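Local atomic coordinates of malonyl-CoA decarboxylase (Rhodopseudomonas palustris, PDB entry 4KSA), a protein that probably catalyses the decarboxylation of malonyl-CoA to acetyl-CoA and carbon dioxide. Residues V357-K369 / Q433-P445. Numbering follows the deposited sequence.
Sequences VLQLAAAYFLQAK and QIAAASAVRKLVP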
loop_
_atom_site.group_PDB
_atom_site.type_symbol
_atom_site.label_atom_id
_atom_site.label_comp_id
_atom_site.label_asym_id
_atom_site.label_seq_id
_atom_site.Cartn_x
_atom_site.Cartn_y
_atom_site.Cartn_z
ATOM N N VAL A 357 22.159 41.084 -29.025
ATOM C CA VAL A 357 21.095 40.116 -28.795
ATOM C C VAL A 357 20.708 40.013 -27.322
ATOM O O VAL A 357 19.554 40.252 -26.965
ATOM C CB VAL A 357 21.473 38.722 -29.331
ATOM C CG1 VAL A 357 20.541 37.680 -28.786
ATOM C CG2 VAL A 357 21.380 38.726 -30.834
ATOM N N LEU A 358 21.663 39.672 -26.465
ATOM C CA LEU A 358 21.377 39.556 -25.039
ATOM C C LEU A 358 20.616 40.759 -24.510
ATOM O O LEU A 358 19.784 40.635 -23.623
ATOM C CB LEU A 358 22.669 39.400 -24.244
ATOM C CG LEU A 358 23.436 38.108 -24.503
ATOM C CD1 LEU A 358 24.675 38.065 -23.638
ATOM C CD2 LEU A 358 22.540 36.924 -24.212
ATOM N N GLN A 359 20.902 41.931 -25.053
ATOM C CA GLN A 359 20.228 43.129 -24.592
ATOM C C GLN A 359 18.799 43.202 -25.118
ATOM O O GLN A 359 17.921 43.757 -24.466
ATOM C CB GLN A 359 21.006 44.364 -25.019
ATOM C CG GLN A 359 20.472 45.640 -24.407
ATOM C CD GLN A 359 20.992 46.861 -25.118
ATOM O OE1 GLN A 359 22.204 47.120 -25.134
ATOM N NE2 GLN A 359 20.077 47.622 -25.729
ATOM N N LEU A 360 18.570 42.657 -26.306
ATOM C CA LEU A 360 17.232 42.648 -26.873
ATOM C C LEU A 360 16.429 41.600 -26.104
ATOM O O LEU A 360 15.250 41.808 -25.775
ATOM C CB LEU A 360 17.286 42.282 -28.354
ATOM C CG LEU A 360 17.748 43.398 -29.282
ATOM C CD1 LEU A 360 17.911 42.868 -30.696
ATOM C CD2 LEU A 360 16.724 44.521 -29.231
ATOM N N ALA A 361 17.082 40.480 -25.807
ATOM C CA ALA A 361 16.443 39.405 -25.067
ATOM C C ALA A 361 15.916 39.938 -23.740
ATOM O O ALA A 361 14.804 39.615 -23.333
ATOM C CB ALA A 361 17.423 38.286 -24.829
ATOM N N ALA A 362 16.708 40.768 -23.071
ATOM C CA ALA A 362 16.302 41.336 -21.791
ATOM C C ALA A 362 15.003 42.149 -21.889
ATOM O O ALA A 362 14.140 42.054 -21.022
ATOM C CB ALA A 362 17.419 42.197 -21.233
ATOM N N ALA A 363 14.860 42.953 -22.935
ATOM C CA ALA A 363 13.645 43.742 -23.084
ATOM C C ALA A 363 12.515 42.762 -23.382
ATOM O O ALA A 363 11.385 42.946 -22.931
ATOM C CB ALA A 363 13.788 44.743 -24.216
ATOM N N TYR A 364 12.832 41.719 -24.144
ATOM C CA TYR A 364 11.854 40.689 -24.471
ATOM C C TYR A 364 11.299 40.131 -23.149
ATOM O O TYR A 364 10.124 40.291 -22.818
ATOM C CB TYR A 364 12.541 39.576 -25.268
ATOM C CG TYR A 364 11.688 38.358 -25.507
ATOM C CD1 TYR A 364 10.476 38.454 -26.181
ATOM C CD2 TYR A 364 12.108 37.100 -25.082
ATOM C CE1 TYR A 364 9.696 37.326 -26.434
ATOM C CE2 TYR A 364 11.336 35.959 -25.331
ATOM C CZ TYR A 364 10.132 36.082 -26.011
ATOM O OH TYR A 364 9.382 34.965 -26.288
ATOM N N PHE A 365 12.174 39.497 -22.388
ATOM C CA PHE A 365 11.804 38.919 -21.120
ATOM C C PHE A 365 11.207 39.894 -20.126
ATOM O O PHE A 365 10.160 39.620 -19.545
ATOM C CB PHE A 365 13.021 38.251 -20.495
ATOM C CG PHE A 365 13.376 36.942 -21.122
ATOM C CD1 PHE A 365 14.692 36.652 -21.454
ATOM C CD2 PHE A 365 12.402 35.969 -21.325
ATOM C CE1 PHE A 365 15.035 35.409 -21.974
ATOM C CE2 PHE A 365 12.733 34.725 -21.842
ATOM C CZ PHE A 365 14.051 34.442 -22.167
ATOM N N LEU A 366 11.859 41.032 -19.921
ATOM C CA LEU A 366 11.362 41.989 -18.942
ATOM C C LEU A 366 10.304 42.979 -19.395
ATOM O O LEU A 366 9.564 43.505 -18.561
ATOM C CB LEU A 366 12.526 42.759 -18.323
ATOM C CG LEU A 366 13.304 42.050 -17.216
ATOM C CD1 LEU A 366 13.710 40.674 -17.651
ATOM C CD2 LEU A 366 14.529 42.859 -16.879
ATOM N N GLN A 367 10.206 43.229 -20.697
ATOM C CA GLN A 367 9.235 44.202 -21.197
ATOM C C GLN A 367 8.130 43.658 -22.099
ATOM O O GLN A 367 7.003 44.140 -22.051
ATOM C CB GLN A 367 9.973 45.334 -21.923
ATOM C CG GLN A 367 10.758 46.277 -21.011
ATOM C CD GLN A 367 11.836 47.061 -21.759
ATOM O OE1 GLN A 367 11.599 47.593 -22.852
ATOM N NE2 GLN A 367 13.025 47.143 -21.164
ATOM N N ALA A 368 8.445 42.662 -22.918
ATOM C CA ALA A 368 7.455 42.081 -23.829
ATOM C C ALA A 368 6.331 41.324 -23.111
ATOM O O ALA A 368 6.568 40.302 -22.460
ATOM C CB ALA A 368 8.152 41.151 -24.825
ATOM N N LYS A 369 5.107 41.827 -23.235
ATOM C CA LYS A 369 3.965 41.179 -22.607
ATOM C C LYS A 369 3.125 40.412 -23.632
ATOM O O LYS A 369 3.360 40.509 -24.837
ATOM C CB LYS A 369 3.104 42.220 -21.888
ATOM C CG LYS A 369 3.832 42.918 -20.765
ATOM C CD LYS A 369 4.194 41.939 -19.670
ATOM C CE LYS A 369 5.097 42.570 -18.619
ATOM N NZ LYS A 369 6.536 42.561 -19.022
ATOM N N GLN A 433 5.316 41.996 -11.056
ATOM C CA GLN A 433 6.761 42.182 -10.940
ATOM C C GLN A 433 7.562 40.948 -11.347
ATOM O O GLN A 433 7.466 39.911 -10.705
ATOM C CB GLN A 433 7.116 42.537 -9.491
ATOM C CG GLN A 433 6.282 43.662 -8.889
ATOM C CD GLN A 433 6.522 43.846 -7.393
ATOM O OE1 GLN A 433 5.929 44.728 -6.758
ATOM N NE2 GLN A 433 7.394 43.015 -6.823
ATOM N N ILE A 434 8.369 41.057 -12.392
ATOM C CA ILE A 434 9.157 39.909 -12.809
ATOM C C ILE A 434 10.382 39.721 -11.926
ATOM O O ILE A 434 11.073 40.681 -11.604
ATOM C CB ILE A 434 9.604 40.034 -14.272
ATOM C CG1 ILE A 434 8.382 39.929 -15.183
ATOM C CG2 ILE A 434 10.629 38.956 -14.600
ATOM C CD1 ILE A 434 8.707 39.859 -16.643
ATOM N N ALA A 435 10.646 38.483 -11.524
ATOM C CA ALA A 435 11.790 38.222 -10.675
ATOM C C ALA A 435 12.995 37.890 -11.535
ATOM O O ALA A 435 13.202 36.744 -11.958
ATOM C CB ALA A 435 11.493 37.093 -9.698
ATOM N N ALA A 436 13.789 38.924 -11.790
ATOM C CA ALA A 436 14.994 38.807 -12.596
ATOM C C ALA A 436 16.190 39.215 -11.762
ATOM O O ALA A 436 16.045 39.934 -10.775
ATOM C CB ALA A 436 14.883 39.708 -13.813
ATOM N N ALA A 437 17.368 38.745 -12.160
ATOM C CA ALA A 437 18.614 39.070 -11.475
ATOM C C ALA A 437 19.151 40.374 -12.070
ATOM O O ALA A 437 18.878 40.680 -13.232
ATOM C CB ALA A 437 19.625 37.951 -11.684
ATOM N N SER A 438 19.909 41.140 -11.283
ATOM C CA SER A 438 20.482 42.406 -11.769
ATOM C C SER A 438 21.267 42.180 -13.057
ATOM O O SER A 438 21.099 42.904 -14.035
ATOM C CB SER A 438 21.408 43.016 -10.717
ATOM O OG SER A 438 20.693 43.352 -9.539
ATOM N N ALA A 439 22.115 41.159 -13.053
ATOM C CA ALA A 439 22.919 40.833 -14.217
ATOM C C ALA A 439 22.122 40.875 -15.527
ATOM O O ALA A 439 22.702 41.001 -16.608
ATOM C CB ALA A 439 23.546 39.454 -14.033
ATOM N N VAL A 440 20.799 40.773 -15.441
ATOM C CA VAL A 440 19.971 40.786 -16.644
ATOM C C VAL A 440 19.037 41.991 -16.679
ATOM O O VAL A 440 18.725 42.525 -17.742
ATOM C CB VAL A 440 19.134 39.465 -16.755
ATOM C CG1 VAL A 440 18.120 39.383 -15.643
ATOM C CG2 VAL A 440 18.440 39.391 -18.093
ATOM N N ARG A 441 18.607 42.414 -15.497
ATOM C CA ARG A 441 17.701 43.542 -15.344
ATOM C C ARG A 441 18.447 44.840 -15.630
ATOM O O ARG A 441 17.851 45.817 -16.077
ATOM C CB ARG A 441 17.130 43.546 -13.923
ATOM C CG ARG A 441 15.771 44.218 -13.767
ATOM C CD ARG A 441 15.037 43.625 -12.564
ATOM N NE ARG A 441 15.873 43.627 -11.361
ATOM C CZ ARG A 441 15.571 43.002 -10.223
ATOM N NH1 ARG A 441 14.439 42.308 -10.116
ATOM N NH2 ARG A 441 16.404 43.073 -9.186
ATOM N N LYS A 442 19.752 44.854 -15.373
ATOM C CA LYS A 442 20.542 46.052 -15.640
ATOM C C LYS A 442 21.179 45.934 -17.020
ATOM O O LYS A 442 22.215 46.528 -17.294
ATOM C CB LYS A 442 21.619 46.269 -14.556
ATOM C CG LYS A 442 22.802 45.303 -14.548
ATOM C CD LYS A 442 23.648 45.522 -13.283
ATOM C CE LYS A 442 24.769 44.484 -13.137
ATOM N NZ LYS A 442 25.384 44.457 -11.771
ATOM N N LEU A 443 20.529 45.174 -17.891
ATOM C CA LEU A 443 21.018 44.958 -19.239
ATOM C C LEU A 443 19.974 45.457 -20.224
ATOM O O LEU A 443 20.126 45.316 -21.437
ATOM C CB LEU A 443 21.281 43.464 -19.453
ATOM C CG LEU A 443 21.872 43.001 -20.781
ATOM C CD1 LEU A 443 23.202 43.698 -21.020
ATOM C CD2 LEU A 443 22.050 41.489 -20.758
ATOM N N VAL A 444 18.913 46.047 -19.687
ATOM C CA VAL A 444 17.838 46.563 -20.522
ATOM C C VAL A 444 17.965 48.062 -20.664
ATOM O O VAL A 444 18.372 48.751 -19.728
ATOM C CB VAL A 444 16.446 46.284 -19.918
ATOM C CG1 VAL A 444 16.340 44.825 -19.497
ATOM C CG2 VAL A 444 16.189 47.222 -18.739
ATOM N N PRO A 445 17.606 48.593 -21.842
ATOM C CA PRO A 445 17.677 50.036 -22.107
ATOM C C PRO A 445 16.758 50.853 -21.191
ATOM O O PRO A 445 17.277 51.760 -20.502
ATOM C CB PRO A 445 17.285 50.137 -23.584
ATOM C CG PRO A 445 16.398 48.923 -23.790
ATOM C CD PRO A 445 17.148 47.856 -23.036
#
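Two flat amides of helix 347-367 meet the C-terminal tail: Gln359 crosses Pro445 obliquely, NE2 4.0 Å from Pro445 CD, and Gln367 sets its NE2 3.7 Å from Val444 CB. The Arg441 guanidinium has Ala436 O over one face, near the rim, at an angle too poor for a hydrogen bond; the Phe365 ring carries Tyr364 CD2 3.9 Å above one face, toward its rim. What Arg441 offers the helix is aliphatic: Leu366 crosses it at about a right angle, with Leu366 CD2 3.6 Å from Arg441 CG. Leu366 CD1 turns to Ala436 CB, 4.1 Å away. Val444 turns CG1 anti to its carbonyl carbon (chi1 -48°), which sets that methyl against both Ala362 CB and Leu366 CD2. Leu443 CD2 rests 4.1 Å from Leu358 CB, and Ile434 CD1 reaches the backbone of Phe365 and Leu366. No hydrogen bond spans this apolar seam, which joins the last modelled residues to a helix of the C-terminal domain, away from the magnesium-binding His162. From Ile434 the tail arches off through helix 438-441 and returns at Leu443 and Val444. Leu360 and Ala361 face helix 311-320, Leu393 of strand 389-394 touches Leu358, Phe365 and Val440, and helix 421-431 meets Ile434 through Leu428.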